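Side-chain contacts in xylanase and alpha-amylase inhibitor protein (Scadoxus multiflorus, PDB 3MU7), which inhibits xylanase and alpha-amylase and has a TIM-barrel fold of the glycosyl hydrolase family 18 type: residues C158-P163 with S205-T210; N199-W204 with D211-G216. All coordinates share one frame; numbering follows the deposited sequence.

How the contacts relate
Followed from the N terminus, the chain reaches the segments in the order 158-163, 199-204, 205-210 and 211-216, so the two contacts cross. Contact 1 closes a loop of 41 residues, bringing the chain that follows strand 151-154 back against the end of helix 195-207. Contact 2 closes a much shorter one of six residues, and these six are 205-210, the second segment of contact 1. Helix 195-207 serves both: its C-terminal end meets the loop, and its inner side covers strand 213-218 of the barrel. The centres lie about 7 Å apart, and the side chain of Trp204 reaches from one contact to the other.

Contact 1: C158-P163 with S205-T210; sequences CVYPDP and SMKART
The backbone around Tyr160, an irregular loop with a cis peptide before Pro161, faces Lys207 and Ala208 where helix 195-207 ends, Ala208 being where the backbone first departs from helical torsions. In this TIM barrel the loop leads from strand 151-154 toward helix 166-170, and one aromatic side chain carries the whole of this loop segment's contact. With CG anti to the backbone N (chi1 -172°), the Tyr160 ring extends from the loop until its outer half meets the aliphatic part of Lys207. The two side chains cross obliquely: Lys207 CB lies 3.6 Å from Tyr160 CZ, and Lys207 CD 3.8 Å from Tyr160 CE2. Beyond CD the lysine chain leads away from the ring, so that its aliphatic part, not NZ, makes the contact. Pro161 CB covers one face of the ring toward its rim, 4.0 Å above the plane, while Trp204 packs edge-to-face with it. A water links the loop to the turn that follows the helix, its oxygen 3.1 Å from Tyr160 OH. Replacing Tyr160 with an alanine would probably leave the methylenes of Lys207 without their aromatic partner and the water without its phenol partner. On its other link the water oxygen accepts a hydrogen bond of 3.0 Å from Arg209 N, at the centre of an inverse gamma turn.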
ATOM      1  N   CYS A 158      -7.938  -0.698  10.817  1.00  7.99           N
ATOM      2  CA  CYS A 158      -7.221  -0.965  12.065  1.00  8.13           C
ATOM      3  C   CYS A 158      -7.906  -1.839  13.116  1.00  8.31           C
ATOM      4  O   CYS A 158      -7.325  -2.100  14.161  1.00  8.57           O
ATOM      5  CB  CYS A 158      -6.651   0.316  12.693  1.00  7.97           C
ATOM      6  SG  CYS A 158      -7.781   1.670  13.020  1.00  8.99           S
ATOM      7  N   VAL A 159      -9.115  -2.311  12.835  1.00  8.74           N
ATOM      8  CA  VAL A 159      -9.761  -3.251  13.756  1.00  9.68           C
ATOM      9  C   VAL A 159      -9.356  -4.672  13.374  1.00  9.04           C
ATOM     10  O   VAL A 159      -9.599  -5.119  12.249  1.00  9.73           O
ATOM     11  CB  VAL A 159     -11.293  -3.118  13.790  1.00 10.29           C
ATOM     12  CG1 VAL A 159     -11.864  -4.026  14.867  1.00 11.80           C
ATOM     13  CG2 VAL A 159     -11.713  -1.679  14.062  1.00 11.97           C
ATOM     14  N   TYR A 160      -8.718  -5.368  14.306  1.00  8.82           N
ATOM     15  CA  TYR A 160      -8.248  -6.723  14.069  1.00  8.56           C
ATOM     16  C   TYR A 160      -9.319  -7.755  14.467  1.00  8.44           C
ATOM     17  O   TYR A 160      -9.849  -7.688  15.581  1.00  8.57           O
ATOM     18  CB  TYR A 160      -6.967  -6.993  14.869  1.00  8.69           C
ATOM     19  CG  TYR A 160      -6.365  -8.312  14.479  1.00  9.00           C
ATOM     20  CD1 TYR A 160      -5.415  -8.390  13.465  1.00  9.52           C
ATOM     21  CD2 TYR A 160      -6.794  -9.500  15.076  1.00  9.75           C
ATOM     22  CE1 TYR A 160      -4.889  -9.607  13.073  1.00  9.75           C
ATOM     23  CE2 TYR A 160      -6.278 -10.716  14.691  1.00 10.18           C
ATOM     24  CZ  TYR A 160      -5.330 -10.765  13.684  1.00 10.38           C
ATOM     25  OH  TYR A 160      -4.807 -11.973  13.292  1.00 12.70           O
ATOM     26  N   PRO A 161      -9.625  -8.743  13.600  1.00  8.10           N
ATOM     27  CA  PRO A 161      -9.123  -8.964  12.242  1.00  8.34           C
ATOM     28  C   PRO A 161      -9.935  -8.160  11.238  1.00  8.19           C
ATOM     29  O   PRO A 161     -11.119  -7.891  11.460  1.00  8.85           O
ATOM     30  CB  PRO A 161      -9.343 -10.462  12.032  1.00  8.51           C
ATOM     31  CG  PRO A 161     -10.548 -10.784  12.867  1.00  9.02           C
ATOM     32  CD  PRO A 161     -10.500  -9.849  14.049  1.00  9.03           C
ATOM     33  N   ASP A 162      -9.299  -7.776  10.138  1.00  8.25           N
ATOM     34  CA  ASP A 162      -9.949  -6.938   9.148  1.00  8.11           C
ATOM     35  C   ASP A 162     -11.084  -7.683   8.426  1.00  8.16           C
ATOM     36  O   ASP A 162     -10.911  -8.814   8.021  1.00  7.70           O
ATOM     37  CB  ASP A 162      -8.911  -6.442   8.149  1.00  8.22           C
ATOM     38  CG  ASP A 162      -9.487  -5.474   7.160  1.00  8.01           C
ATOM     39  OD1 ASP A 162      -9.869  -5.920   6.062  1.00  9.02           O
ATOM     40  OD2 ASP A 162      -9.610  -4.282   7.509  1.00  9.10           O
ATOM     41  N   PRO A 163     -12.248  -7.034   8.252  1.00  9.11           N
ATOM     42  CA  PRO A 163     -13.367  -7.737   7.608  1.00  9.66           C
ATOM     43  C   PRO A 163     -13.122  -8.117   6.151  1.00  9.43           C
ATOM     44  O   PRO A 163     -13.635  -9.136   5.693  1.00 10.67           O
ATOM     45  CB  PRO A 163     -14.520  -6.728   7.701  1.00 10.04           C
ATOM     46  CG  PRO A 163     -13.881  -5.431   7.953  1.00 11.44           C
ATOM     47  CD  PRO A 163     -12.652  -5.708   8.749  1.00  9.61           C
ATOM     48  N   SER A 205       0.685  -6.229  15.900  1.00 10.29           N
ATOM     49  CA  SER A 205       2.059  -6.705  15.930  0.50 10.98           C
ATOM     50  C   SER A 205       2.158  -8.117  16.512  1.00 11.59           C
ATOM     51  O   SER A 205       3.018  -8.885  16.094  1.00 12.26           O
ATOM     52  CB  SER A 205       2.982  -5.722  16.653  0.50 11.35           C
ATOM     53  OG  SER A 205       2.534  -5.471  17.967  0.50 10.37           O
ATOM     54  N   MET A 206       1.269  -8.470  17.436  1.00 11.86           N
ATOM     55  CA  MET A 206       1.271  -9.819  17.997  1.00 12.91           C
ATOM     56  C   MET A 206       0.657 -10.855  17.057  1.00 12.36           C
ATOM     57  O   MET A 206       1.184 -11.959  16.913  1.00 13.31           O
ATOM     58  CB  MET A 206       0.530  -9.855  19.332  1.00 13.63           C
ATOM     59  CG  MET A 206       0.727 -11.149  20.108  1.00 17.53           C
ATOM     60  SD  MET A 206      -0.365 -11.268  21.530  1.00 24.16           S
ATOM     61  CE  MET A 206      -1.579 -12.432  20.937  1.00 23.95           C
ATOM     62  N   LYS A 207      -0.459 -10.508  16.425  1.00 11.09           N
ATOM     63  CA  LYS A 207      -1.283 -11.508  15.751  1.00 11.23           C
ATOM     64  C   LYS A 207      -1.179 -11.569  14.232  1.00 10.63           C
ATOM     65  O   LYS A 207      -1.481 -12.602  13.642  1.00 11.07           O
ATOM     66  CB  LYS A 207      -2.750 -11.336  16.146  1.00 11.34           C
ATOM     67  CG  LYS A 207      -3.004 -11.436  17.636  1.00 12.82           C
ATOM     68  CD  LYS A 207      -4.494 -11.438  17.935  1.00 16.07           C
ATOM     69  CE  LYS A 207      -4.771 -11.661  19.416  1.00 18.52           C
ATOM     70  NZ  LYS A 207      -4.487 -13.059  19.831  1.00 20.89           N
ATOM     71  N   ALA A 208      -0.784 -10.474  13.586  1.00  9.89           N
ATOM     72  CA  ALA A 208      -0.771 -10.462  12.122  1.00  9.35           C
ATOM     73  C   ALA A 208       0.315 -11.390  11.604  1.00  8.88           C
ATOM     74  O   ALA A 208       1.478 -11.272  11.989  1.00  8.85           O
ATOM     75  CB  ALA A 208      -0.567  -9.062  11.606  1.00  9.65           C
ATOM     76  N   ARG A 209      -0.069 -12.313  10.728  1.00  8.89           N
ATOM     77  CA  ARG A 209       0.869 -13.314  10.230  1.00  8.95           C
ATOM     78  C   ARG A 209       1.640 -12.770   9.037  1.00  8.99           C
ATOM     79  O   ARG A 209       1.418 -13.137   7.879  1.00  8.72           O
ATOM     80  CB  ARG A 209       0.146 -14.621   9.913  1.00  9.76           C
ATOM     81  CG  ARG A 209      -0.521 -15.240  11.136  1.00 11.26           C
ATOM     82  CD  ARG A 209      -1.015 -16.638  10.837  1.00 14.10           C
ATOM     83  NE  ARG A 209       0.090 -17.589  10.802  1.00 16.26           N
ATOM     84  CZ  ARG A 209       0.158 -18.659  10.010  1.00 15.35           C
ATOM     85  NH1 ARG A 209      -0.811 -18.945   9.142  1.00 12.65           N
ATOM     86  NH2 ARG A 209       1.219 -19.447  10.087  1.00 17.21           N
ATOM     87  N   THR A 210       2.548 -11.857   9.340  1.00  8.64           N
ATOM     88  CA  THR A 210       3.399 -11.221   8.347  1.00  9.10           C
ATOM     89  C   THR A 210       4.727 -10.884   9.013  1.00  9.41           C
ATOM     90  O   THR A 210       4.777 -10.669  10.233  1.00 10.17           O
ATOM     91  CB  THR A 210       2.732  -9.942   7.765  1.00  8.57           C
ATOM     92  OG1 THR A 210       3.564  -9.390   6.743  1.00  9.22           O
ATOM     93  CG2 THR A 210       2.524  -8.877   8.830  1.00  9.44           C
TER
HETATM   94  O   HOH W   1      -2.986 -12.863  10.961  1.00 13.66           O

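Contact 2: N199-W204 with D211-G216; sequences NAWKEW and DKVFLG
Trp204 N donates to Ala200 O at 2.9 Å, the shortest backbone bond within helix segment 199-204, and this helical hydrogen bond fixes the turn from which Trp204 and Trp201 meet Val213 on the strand. Helix 199-204 and strand 213-216 run nearly antiparallel, at 157°, with their axes 10.0 Å apart at closest approach, as expected where a helix of a beta-alpha-beta unit covers a barrel strand. Trp201 is the main bearer of the contact. Its six-membered ring takes Leu215 CD1 over one face, 3.9 Å from the centroid and 25° off the normal, a CH-pi interaction with the methyl displaced toward the rim. Leu215 CG also touches the ring, 3.5 Å from Trp201 CE3, and the leucine stands roughly perpendicular to the tryptophan side chain. Leu215 chi2 is 98°, off a staggered value, and this turn sets CD1 over the indole. Val213 lies alongside the indole, pointing the other way, with Val213 CG1 3.6 Å from Trp201 CZ3. In the plane of the indole, at its edge, Val213 O is 3.7 Å from Trp201 CH2. Trp204 adds a looser touch, its CB 4.4 Å from Val213 CG1, while its ring turns off from the strand and its NE1 is taken up by Cys158 O. Phe248 of strand 248-254 also packs on both Trp201 and Leu215. All four touching residues are buried and their side chains meet through carbon alone, which implies that shape and dispersion, rather than directional polar bonds, hold helix to strand here.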
ATOM      1  N   ASN A 199      -3.070   0.119  21.821  1.00 13.33           N
ATOM      2  CA  ASN A 199      -3.739  -1.171  22.011  1.00 13.40           C
ATOM      3  C   ASN A 199      -3.922  -1.910  20.685  1.00 12.35           C
ATOM      4  O   ASN A 199      -3.647  -3.102  20.595  1.00 11.97           O
ATOM      5  CB  ASN A 199      -5.088  -0.999  22.718  1.00 14.17           C
ATOM      6  CG  ASN A 199      -4.941  -0.652  24.189  1.00 16.23           C
ATOM      7  OD1 ASN A 199      -3.914  -0.923  24.810  1.00 19.49           O
ATOM      8  ND2 ASN A 199      -5.982  -0.054  24.756  1.00 19.54           N
ATOM      9  N   ALA A 200      -4.367  -1.193  19.657  1.00 11.39           N
ATOM     10  CA  ALA A 200      -4.529  -1.776  18.323  1.00 10.86           C
ATOM     11  C   ALA A 200      -3.180  -2.205  17.729  1.00 10.41           C
ATOM     12  O   ALA A 200      -3.057  -3.310  17.195  1.00 10.06           O
ATOM     13  CB  ALA A 200      -5.249  -0.803  17.402  1.00 11.10           C
ATOM     14  N   TRP A 201      -2.165  -1.354  17.845  1.00 10.24           N
ATOM     15  CA  TRP A 201      -0.827  -1.734  17.397  1.00 10.63           C
ATOM     16  C   TRP A 201      -0.345  -3.012  18.074  1.00 10.83           C
ATOM     17  O   TRP A 201       0.201  -3.893  17.414  1.00 10.28           O
ATOM     18  CB  TRP A 201       0.201  -0.626  17.646  1.00 10.86           C
ATOM     19  CG  TRP A 201       1.609  -1.172  17.593  1.00 11.33           C
ATOM     20  CD1 TRP A 201       2.431  -1.434  18.656  1.00 12.09           C
ATOM     21  CD2 TRP A 201       2.325  -1.588  16.426  1.00 11.27           C
ATOM     22  NE1 TRP A 201       3.617  -1.967  18.219  1.00 13.09           N
ATOM     23  CE2 TRP A 201       3.582  -2.070  16.853  1.00 11.43           C
ATOM     24  CE3 TRP A 201       2.027  -1.592  15.057  1.00 11.51           C
ATOM     25  CZ2 TRP A 201       4.546  -2.546  15.959  1.00 11.55           C
ATOM     26  CZ3 TRP A 201       2.985  -2.068  14.167  1.00 11.47           C
ATOM     27  CH2 TRP A 201       4.229  -2.534  14.623  1.00 11.86           C
ATOM     28  N   LYS A 202      -0.537  -3.131  19.381  1.00 11.15           N
ATOM     29  CA  LYS A 202      -0.078  -4.306  20.113  1.00 11.93           C
ATOM     30  C   LYS A 202      -0.712  -5.558  19.561  1.00 11.28           C
ATOM     31  O   LYS A 202      -0.067  -6.547  19.367  1.00 11.29           O
ATOM     32  CB  LYS A 202      -0.341  -4.173  21.642  1.00 12.54           C
ATOM     33  CG  LYS A 202       0.633  -3.264  22.374  1.00 15.50           C
ATOM     34  CD  LYS A 202       0.294  -3.061  23.873  1.00 19.72           C
ATOM     35  CE  LYS A 202       0.561  -1.612  24.270  1.00 21.81           C
ATOM     36  NZ  LYS A 202       1.367  -1.571  25.392  1.00 23.66           N
ATOM     37  N   GLU A 203      -2.007  -5.463  19.297  1.00 10.64           N
ATOM     38  CA  GLU A 203      -2.697  -6.612  18.739  1.00 10.43           C
ATOM     39  C   GLU A 203      -2.203  -6.982  17.335  1.00  9.40           C
ATOM     40  O   GLU A 203      -1.935  -8.152  17.060  1.00  9.21           O
ATOM     41  CB  GLU A 203      -4.214  -6.442  18.742  1.00 10.94           C
ATOM     42  CG  GLU A 203      -4.877  -7.723  18.281  1.00 12.70           C
ATOM     43  CD  GLU A 203      -6.353  -7.823  18.570  1.00 14.45           C
ATOM     44  OE1 GLU A 203      -7.045  -6.794  18.692  1.00 15.00           O
ATOM     45  OE2 GLU A 203      -6.817  -8.972  18.653  1.00 15.75           O
ATOM     46  N   TRP A 204      -2.094  -5.987  16.454  1.00  8.97           N
ATOM     47  CA  TRP A 204      -1.604  -6.228  15.093  1.00  9.02           C
ATOM     48  C   TRP A 204      -0.198  -6.813  15.097  1.00  9.55           C
ATOM     49  O   TRP A 204       0.076  -7.793  14.403  1.00  9.34           O
ATOM     50  CB  TRP A 204      -1.660  -4.952  14.254  1.00  8.68           C
ATOM     51  CG  TRP A 204      -3.034  -4.658  13.750  1.00  8.07           C
ATOM     52  CD1 TRP A 204      -3.955  -3.812  14.300  1.00  8.33           C
ATOM     53  CD2 TRP A 204      -3.649  -5.225  12.596  1.00  7.68           C
ATOM     54  NE1 TRP A 204      -5.110  -3.818  13.558  1.00  8.53           N
ATOM     55  CE2 TRP A 204      -4.949  -4.679  12.503  1.00  7.90           C
ATOM     56  CE3 TRP A 204      -3.230  -6.150  11.631  1.00  8.45           C
ATOM     57  CZ2 TRP A 204      -5.829  -5.024  11.477  1.00  9.09           C
ATOM     58  CZ3 TRP A 204      -4.101  -6.492  10.620  1.00  8.55           C
ATOM     59  CH2 TRP A 204      -5.391  -5.931  10.549  1.00  9.04           C
ATOM     60  N   ASP A 211       5.790 -10.818   8.219  1.00 10.06           N
ATOM     61  CA  ASP A 211       7.105 -10.475   8.749  1.00 10.74           C
ATOM     62  C   ASP A 211       7.217  -9.008   9.159  1.00 10.11           C
ATOM     63  O   ASP A 211       8.024  -8.673  10.023  1.00 10.38           O
ATOM     64  CB  ASP A 211       8.207 -10.805   7.740  1.00 12.20           C
ATOM     65  CG  ASP A 211       8.414 -12.301   7.544  1.00 14.02           C
ATOM     66  OD1 ASP A 211       8.028 -13.100   8.422  1.00 17.37           O
ATOM     67  OD2 ASP A 211       8.978 -12.666   6.488  1.00 19.07           O
ATOM     68  N   LYS A 212       6.437  -8.130   8.536  1.00  9.39           N
ATOM     69  CA  LYS A 212       6.563  -6.689   8.758  1.00  9.40           C
ATOM     70  C   LYS A 212       5.192  -6.018   8.850  1.00  8.63           C
ATOM     71  O   LYS A 212       4.418  -6.090   7.940  1.00  8.77           O
ATOM     72  CB  LYS A 212       7.345  -6.060   7.611  1.00 10.24           C
ATOM     73  CG  LYS A 212       8.849  -6.490   7.520  1.00 12.85           C
ATOM     74  CD  LYS A 212       9.643  -6.186   8.805  1.00 17.19           C
ATOM     75  CE  LYS A 212      10.922  -7.070   8.963  1.00 20.12           C
ATOM     76  NZ  LYS A 212      12.051  -6.378   9.542  1.00 23.04           N
ATOM     77  N   VAL A 213       4.971  -5.352   9.964  1.00  7.77           N
ATOM     78  CA  VAL A 213       3.782  -4.537  10.152  1.00  7.91           C
ATOM     79  C   VAL A 213       4.222  -3.076  10.218  1.00  7.52           C
ATOM     80  O   VAL A 213       5.066  -2.692  11.042  1.00  7.46           O
ATOM     81  CB  VAL A 213       2.988  -4.931  11.428  1.00  7.52           C
ATOM     82  CG1 VAL A 213       1.702  -4.112  11.531  1.00  9.14           C
ATOM     83  CG2 VAL A 213       2.668  -6.426  11.451  1.00  9.42           C
ATOM     84  N   PHE A 214       3.659  -2.275   9.324  1.00  7.28           N
ATOM     85  CA  PHE A 214       3.895  -0.842   9.284  1.00  7.12           C
ATOM     86  C   PHE A 214       2.680  -0.120   9.861  1.00  7.05           C
ATOM     87  O   PHE A 214       1.538  -0.562   9.665  1.00  7.23           O
ATOM     88  CB  PHE A 214       4.064  -0.372   7.835  1.00  7.03           C
ATOM     89  CG  PHE A 214       5.353  -0.799   7.166  1.00  7.04           C
ATOM     90  CD1 PHE A 214       5.581  -2.127   6.809  1.00  7.78           C
ATOM     91  CD2 PHE A 214       6.307   0.156   6.823  1.00  8.12           C
ATOM     92  CE1 PHE A 214       6.756  -2.492   6.158  1.00  7.94           C
ATOM     93  CE2 PHE A 214       7.480  -0.205   6.165  1.00  8.94           C
ATOM     94  CZ  PHE A 214       7.707  -1.528   5.836  1.00  8.93           C
ATOM     95  N   LEU A 215       2.913   1.004  10.538  1.00  6.84           N
ATOM     96  CA  LEU A 215       1.811   1.839  11.016  1.00  6.83           C
ATOM     97  C   LEU A 215       1.482   2.901   9.985  1.00  6.25           C
ATOM     98  O   LEU A 215       2.335   3.718   9.643  1.00  6.80           O
ATOM     99  CB  LEU A 215       2.137   2.501  12.356  1.00  7.40           C
ATOM    100  CG  LEU A 215       2.408   1.575  13.540  1.00  8.08           C
ATOM    101  CD1 LEU A 215       3.906   1.403  13.752  1.00  9.18           C
ATOM    102  CD2 LEU A 215       1.755   2.141  14.785  1.00  9.76           C
ATOM    103  N   GLY A 216       0.257   2.867   9.479  1.00  6.44           N
ATOM    104  CA  GLY A 216      -0.222   3.851   8.510  1.00  6.36           C
ATOM    105  C   GLY A 216      -0.831   5.059   9.183  1.00  6.43           C
ATOM    106  O   GLY A 216      -1.734   4.928  10.022  1.00  6.93           O
TER